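Local coordinates for CRISPR-associated protein, Cse1 family (Acidimicrobium ferrooxidans, PDB 4H3T) that probably serves as the large Cse1 subunit of a type I-E CRISPR Cascade complex, which in related systems takes part in recognising invading DNA, at residues F348-Q353 against L391-P396; D385-V390 against H469-L474. The protein carries 1 engineered substitution. One frame throughout, in Å; residues are numbered along the deposited sequence.

Contact 1 (F348-Q353 against L391-P396); sequences FVEGLQ and LNQEDP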
loop_
_atom_site.group_PDB
_atom_site.type_symbol
_atom_site.label_atom_id
_atom_site.label_comp_id
_atom_site.label_asym_id
_atom_site.label_seq_id
_atom_site.Cartn_x
_atom_site.Cartn_y
_atom_site.Cartn_z
ATOM N N PHE A 348 -4.906 -16.288 2.491
ATOM C CA PHE A 348 -6.210 -16.693 2.001
ATOM C C PHE A 348 -6.162 -16.985 0.478
ATOM O O PHE A 348 -6.588 -18.045 0.031
ATOM C CB PHE A 348 -7.250 -15.599 2.287
ATOM C CG PHE A 348 -8.576 -15.912 1.681
ATOM C CD1 PHE A 348 -9.251 -17.082 2.016
ATOM C CD2 PHE A 348 -9.166 -15.045 0.768
ATOM C CE1 PHE A 348 -10.501 -17.363 1.483
ATOM C CE2 PHE A 348 -10.391 -15.360 0.177
ATOM C CZ PHE A 348 -11.059 -16.516 0.550
ATOM N N VAL A 349 -5.631 -16.022 -0.309
ATOM C CA VAL A 349 -5.582 -16.122 -1.784
ATOM C C VAL A 349 -4.743 -17.380 -2.238
ATOM O O VAL A 349 -5.004 -17.953 -3.298
ATOM C CB VAL A 349 -5.043 -14.805 -2.445
ATOM C CG1 VAL A 349 -4.790 -14.982 -3.953
ATOM C CG2 VAL A 349 -6.044 -13.691 -2.253
ATOM N N GLU A 350 -3.699 -17.700 -1.491
ATOM C CA GLU A 350 -2.804 -18.833 -1.740
ATOM C C GLU A 350 -3.619 -20.127 -1.917
ATOM O O GLU A 350 -3.247 -20.951 -2.742
ATOM C CB GLU A 350 -1.799 -18.909 -0.566
ATOM C CG GLU A 350 -0.865 -20.085 -0.456
ATOM C CD GLU A 350 -0.007 -20.074 0.803
ATOM O OE1 GLU A 350 0.184 -18.999 1.433
ATOM O OE2 GLU A 350 0.498 -21.168 1.145
ATOM N N GLY A 351 -4.735 -20.285 -1.187
ATOM C CA GLY A 351 -5.576 -21.462 -1.319
ATOM C C GLY A 351 -6.662 -21.425 -2.382
ATOM O O GLY A 351 -7.513 -22.308 -2.356
ATOM N N LEU A 352 -6.665 -20.457 -3.327
ATOM C CA LEU A 352 -7.750 -20.309 -4.333
ATOM C C LEU A 352 -7.462 -20.772 -5.792
ATOM O O LEU A 352 -8.273 -20.505 -6.689
ATOM C CB LEU A 352 -8.185 -18.811 -4.399
ATOM C CG LEU A 352 -8.618 -18.190 -3.084
ATOM C CD1 LEU A 352 -9.053 -16.747 -3.267
ATOM C CD2 LEU A 352 -9.701 -19.013 -2.415
ATOM N N GLN A 353 -6.384 -21.444 -6.049
ATOM C CA GLN A 353 -6.110 -21.975 -7.423
ATOM C C GLN A 353 -7.263 -22.858 -8.041
ATOM O O GLN A 353 -7.618 -22.703 -9.225
ATOM C CB GLN A 353 -4.869 -22.858 -7.360
ATOM C CG GLN A 353 -3.619 -22.010 -6.960
ATOM C CD GLN A 353 -2.366 -22.350 -7.752
ATOM O OE1 GLN A 353 -2.330 -22.239 -8.986
ATOM N NE2 GLN A 353 -1.281 -22.675 -7.066
ATOM N N LEU A 391 2.806 -17.559 -4.553
ATOM C CA LEU A 391 2.264 -17.518 -3.178
ATOM C C LEU A 391 2.276 -18.892 -2.536
ATOM O O LEU A 391 2.168 -18.990 -1.309
ATOM C CB LEU A 391 0.841 -16.966 -3.128
ATOM C CG LEU A 391 0.641 -15.626 -3.689
ATOM C CD1 LEU A 391 -0.825 -15.179 -3.525
ATOM C CD2 LEU A 391 1.590 -14.608 -3.014
ATOM N N ASN A 392 2.421 -19.960 -3.349
ATOM C CA ASN A 392 2.430 -21.371 -2.873
ATOM C C ASN A 392 3.597 -21.685 -1.952
ATOM O O ASN A 392 4.772 -21.662 -2.351
ATOM C CB ASN A 392 2.458 -22.306 -4.077
ATOM C CG ASN A 392 2.149 -23.766 -3.800
ATOM O OD1 ASN A 392 2.325 -24.287 -2.687
ATOM N ND2 ASN A 392 1.839 -24.506 -4.854
ATOM N N GLN A 393 3.277 -21.987 -0.710
ATOM C CA GLN A 393 4.265 -22.349 0.309
ATOM C C GLN A 393 4.466 -23.883 0.439
ATOM O O GLN A 393 5.517 -24.319 0.936
ATOM C CB GLN A 393 3.853 -21.750 1.654
ATOM C CG GLN A 393 4.027 -20.232 1.599
ATOM C CD GLN A 393 3.783 -19.638 2.925
ATOM O OE1 GLN A 393 4.680 -19.492 3.734
ATOM N NE2 GLN A 393 2.563 -19.505 3.255
ATOM N N GLU A 394 3.495 -24.655 -0.061
ATOM C CA GLU A 394 3.501 -26.137 -0.116
ATOM C C GLU A 394 4.635 -26.598 -1.059
ATOM O O GLU A 394 5.494 -27.376 -0.643
ATOM C CB GLU A 394 2.122 -26.654 -0.608
ATOM C CG GLU A 394 1.489 -27.694 0.304
ATOM C CD GLU A 394 0.547 -28.641 -0.412
ATOM O OE1 GLU A 394 -0.531 -28.181 -0.854
ATOM O OE2 GLU A 394 0.899 -29.837 -0.556
ATOM N N ASP A 395 4.605 -26.103 -2.329
ATOM C CA ASP A 395 5.645 -26.294 -3.359
ATOM C C ASP A 395 6.288 -24.933 -3.609
ATOM O O ASP A 395 5.793 -24.143 -4.423
ATOM C CB ASP A 395 5.061 -26.870 -4.664
ATOM C CG ASP A 395 6.101 -27.212 -5.721
ATOM O OD1 ASP A 395 7.266 -26.689 -5.628
ATOM O OD2 ASP A 395 5.786 -28.037 -6.609
ATOM N N PRO A 396 7.429 -24.676 -2.969
ATOM C CA PRO A 396 8.042 -23.350 -3.061
ATOM C C PRO A 396 8.904 -23.077 -4.291
ATOM O O PRO A 396 9.547 -22.040 -4.289
ATOM C CB PRO A 396 8.881 -23.301 -1.781
ATOM C CG PRO A 396 9.322 -24.652 -1.601
ATOM C CD PRO A 396 8.170 -25.527 -2.012
#

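Contact 2 (D385-V390 against H469-L474); sequences DTPLAV and HFLTGL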
loop_
_atom_site.group_PDB
_atom_site.type_symbol
_atom_site.label_atom_id
_atom_site.label_comp_id
_atom_site.label_asym_id
_atom_site.label_seq_id
_atom_site.Cartn_x
_atom_site.Cartn_y
_atom_site.Cartn_z
ATOM N N ASP A 385 1.767 -7.687 -10.704
ATOM C CA ASP A 385 1.052 -8.872 -11.218
ATOM C C ASP A 385 1.761 -10.161 -10.749
ATOM O O ASP A 385 2.939 -10.419 -11.081
ATOM C CB ASP A 385 0.925 -8.814 -12.751
ATOM C CG ASP A 385 -0.099 -7.784 -13.277
ATOM O OD1 ASP A 385 -1.110 -7.530 -12.578
ATOM O OD2 ASP A 385 0.060 -7.313 -14.437
ATOM N N THR A 386 1.100 -10.875 -9.840
ATOM C CA THR A 386 1.674 -11.990 -9.135
ATOM C C THR A 386 0.877 -13.324 -9.318
ATOM O O THR A 386 -0.297 -13.421 -8.892
ATOM C CB THR A 386 1.804 -11.646 -7.611
ATOM O OG1 THR A 386 2.504 -10.391 -7.459
ATOM C CG2 THR A 386 2.611 -12.712 -6.858
ATOM N N PRO A 387 1.573 -14.374 -9.799
ATOM C CA PRO A 387 0.936 -15.693 -9.901
ATOM C C PRO A 387 0.621 -16.277 -8.557
ATOM O O PRO A 387 1.431 -16.144 -7.595
ATOM C CB PRO A 387 2.023 -16.568 -10.562
ATOM C CG PRO A 387 2.945 -15.645 -11.168
ATOM C CD PRO A 387 2.942 -14.416 -10.365
ATOM N N LEU A 388 -0.529 -16.947 -8.466
ATOM C CA LEU A 388 -0.842 -17.653 -7.234
ATOM C C LEU A 388 0.207 -18.739 -6.992
ATOM O O LEU A 388 0.522 -19.038 -5.850
ATOM C CB LEU A 388 -2.258 -18.270 -7.261
ATOM C CG LEU A 388 -3.306 -17.398 -6.652
ATOM C CD1 LEU A 388 -3.387 -16.092 -7.383
ATOM C CD2 LEU A 388 -4.674 -18.132 -6.586
ATOM N N ALA A 389 0.819 -19.235 -8.048
ATOM C CA ALA A 389 1.931 -20.220 -7.915
ATOM C C ALA A 389 3.091 -19.693 -7.052
ATOM O O ALA A 389 3.676 -20.470 -6.318
ATOM C CB ALA A 389 2.458 -20.580 -9.288
ATOM N N VAL A 390 3.378 -18.388 -7.081
ATOM C CA VAL A 390 4.474 -17.774 -6.324
ATOM C C VAL A 390 4.097 -17.639 -4.834
ATOM O O VAL A 390 4.973 -17.649 -3.954
ATOM C CB VAL A 390 4.872 -16.446 -6.995
ATOM C CG1 VAL A 390 5.768 -15.579 -6.106
ATOM C CG2 VAL A 390 5.533 -16.717 -8.345
ATOM N N HIS A 469 7.247 -9.288 -16.634
ATOM C CA HIS A 469 6.924 -10.287 -17.675
ATOM C C HIS A 469 7.396 -11.666 -17.232
ATOM O O HIS A 469 6.689 -12.638 -17.408
ATOM C CB HIS A 469 7.574 -9.929 -19.032
ATOM C CG HIS A 469 7.161 -10.824 -20.168
ATOM N ND1 HIS A 469 8.102 -11.588 -20.891
ATOM C CD2 HIS A 469 5.936 -10.998 -20.742
ATOM C CE1 HIS A 469 7.412 -12.239 -21.822
ATOM N NE2 HIS A 469 6.107 -11.918 -21.785
ATOM N N PHE A 470 8.604 -11.757 -16.697
ATOM C CA PHE A 470 9.145 -13.016 -16.194
ATOM C C PHE A 470 8.272 -13.557 -15.039
ATOM O O PHE A 470 7.883 -14.720 -15.045
ATOM C CB PHE A 470 10.631 -12.792 -15.723
ATOM C CG PHE A 470 11.134 -13.702 -14.629
ATOM C CD1 PHE A 470 11.678 -14.943 -14.928
ATOM C CD2 PHE A 470 11.018 -13.333 -13.290
ATOM C CE1 PHE A 470 12.049 -15.822 -13.899
ATOM C CE2 PHE A 470 11.369 -14.199 -12.278
ATOM C CZ PHE A 470 11.905 -15.435 -12.576
ATOM N N LEU A 471 7.929 -12.686 -14.069
ATOM C CA LEU A 471 7.143 -13.089 -12.921
ATOM C C LEU A 471 5.737 -13.577 -13.344
ATOM O O LEU A 471 5.299 -14.663 -12.922
ATOM C CB LEU A 471 7.034 -11.912 -11.921
ATOM C CG LEU A 471 6.143 -12.157 -10.679
ATOM C CD1 LEU A 471 6.739 -13.241 -9.819
ATOM C CD2 LEU A 471 6.016 -10.964 -9.798
ATOM N N THR A 472 5.068 -12.824 -14.242
ATOM C CA THR A 472 3.742 -13.229 -14.779
ATOM C C THR A 472 3.830 -14.593 -15.463
ATOM O O THR A 472 2.920 -15.419 -15.292
ATOM C CB THR A 472 3.164 -12.133 -15.736
ATOM O OG1 THR A 472 2.863 -10.990 -14.912
ATOM C CG2 THR A 472 1.911 -12.568 -16.431
ATOM N N GLY A 473 4.913 -14.835 -16.194
ATOM C CA GLY A 473 5.097 -16.111 -16.938
ATOM C C GLY A 473 5.231 -17.346 -16.060
ATOM O O GLY A 473 4.928 -18.451 -16.507
ATOM N N LEU A 474 5.524 -17.170 -14.756
ATOM C CA LEU A 474 5.683 -18.314 -13.846
ATOM C C LEU A 474 4.337 -18.981 -13.534
ATOM O O LEU A 474 4.325 -20.132 -13.151
ATOM C CB LEU A 474 6.372 -17.938 -12.544
ATOM C CG LEU A 474 7.740 -17.353 -12.647
ATOM C CD1 LEU A 474 8.312 -17.085 -11.251
ATOM C CD2 LEU A 474 8.695 -18.241 -13.433
#

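Contact 1 (F348-Q353 against L391-P396)
E350 OE1 is held by two groups: Q393 NE2 of the 391-396 loop, at 3.0 Å with an N-H...O angle of 154°, and R342 NH1, which makes a salt bridge with it. The bond from Q393 uses the syn lone pair of OE1, and the oxygen lies somewhat out of the amide plane of Q393. Two weaker bonds reach the second oxygen: Q393 NE2 and the backbone Q393 N each stand 3.4 Å from E350 OE2. Carboxylate and amide are turned 64° against each other, their side chains crossing nearly at a right angle. With CG anti to the backbone N (chi1 172°) and the chain extended beyond it, E350 stretches from the last turn of helix 344-350 over the carbonyl of L391, where CG comes within 3.3 Å of L391 O. V349 CG1 meets L391 CD1 at 4.0 Å, an apolar contact between two buried side chains. The loop is braced by an Asx motif, D395 N donating to N392 OD1 at 2.9 Å just before helix 397-415. Two acceptors, E350 OE1 and L391 O, lie 3.4 Å apart; R342 NH1 also hydrogen-bonds to L391 O, and its positive charge would be expected to offset their repulsion and keep E350 ionised.

Contact 2 (D385-V390 against H469-L474)
Where edge strand 375-387 of a three-stranded antiparallel sheet runs into the short helix 388-391, P387 packs against L471 near the C-terminal end of helix 445-473. The ring leans on backbone and side chain together: P387 CG lies 3.1 Å from L471 O, a tight approach, while P387 CD is 3.9 Å from L471 CG. L471 CG stands anti to its own nitrogen (chi1 176°), which brings it up beside the P387 ring, where the two methyls part along the strand. CD2 sits 3.4 Å from D385 O; CD1 touches V390 CG2 at 4.0 Å, the two side chains meeting at about a right angle. Helix and strand run roughly parallel, 31° between their directions, with their axes 7.2 Å apart; the helix end lies over one face of the sheet, where T472 also reaches L359 of strand 359-370. V390 CG2 also meets L474 CD1, at 4.0 Å, and thus joins both leucines. L471 and L474 also touch A402 of helix 397-415, and P483 of helix 481-504 lies against L474. At the more open margin D385 CB packs against T472 OG1 at 3.6 Å; that hydroxyl is hydrogen-bonded to R468 O within its own helix.

Contacts 1 and 2 have centres about 13 Å apart and are joined by the chain itself, since V390, the last residue of contact 2's first segment, is followed directly by L391 of contact 1. Helix 388-391 touches helix 344-350 through L388 and the end of helix 445-473 through V390. L388 makes the closest bridge: its CD2 lies 3.3 Å from V349 O and 3.8 Å from Q353 N, and Q353 NE2 comes within 4.1 Å of A389 CA. In character the two differ, contact 1 being a partly exposed polar grip and contact 2 a buried apolar one. Contact 1 joins the loop after helix 388-391 to the end of helix 344-350; contact 2 joins the end of strand 375-387 to that of helix 445-473.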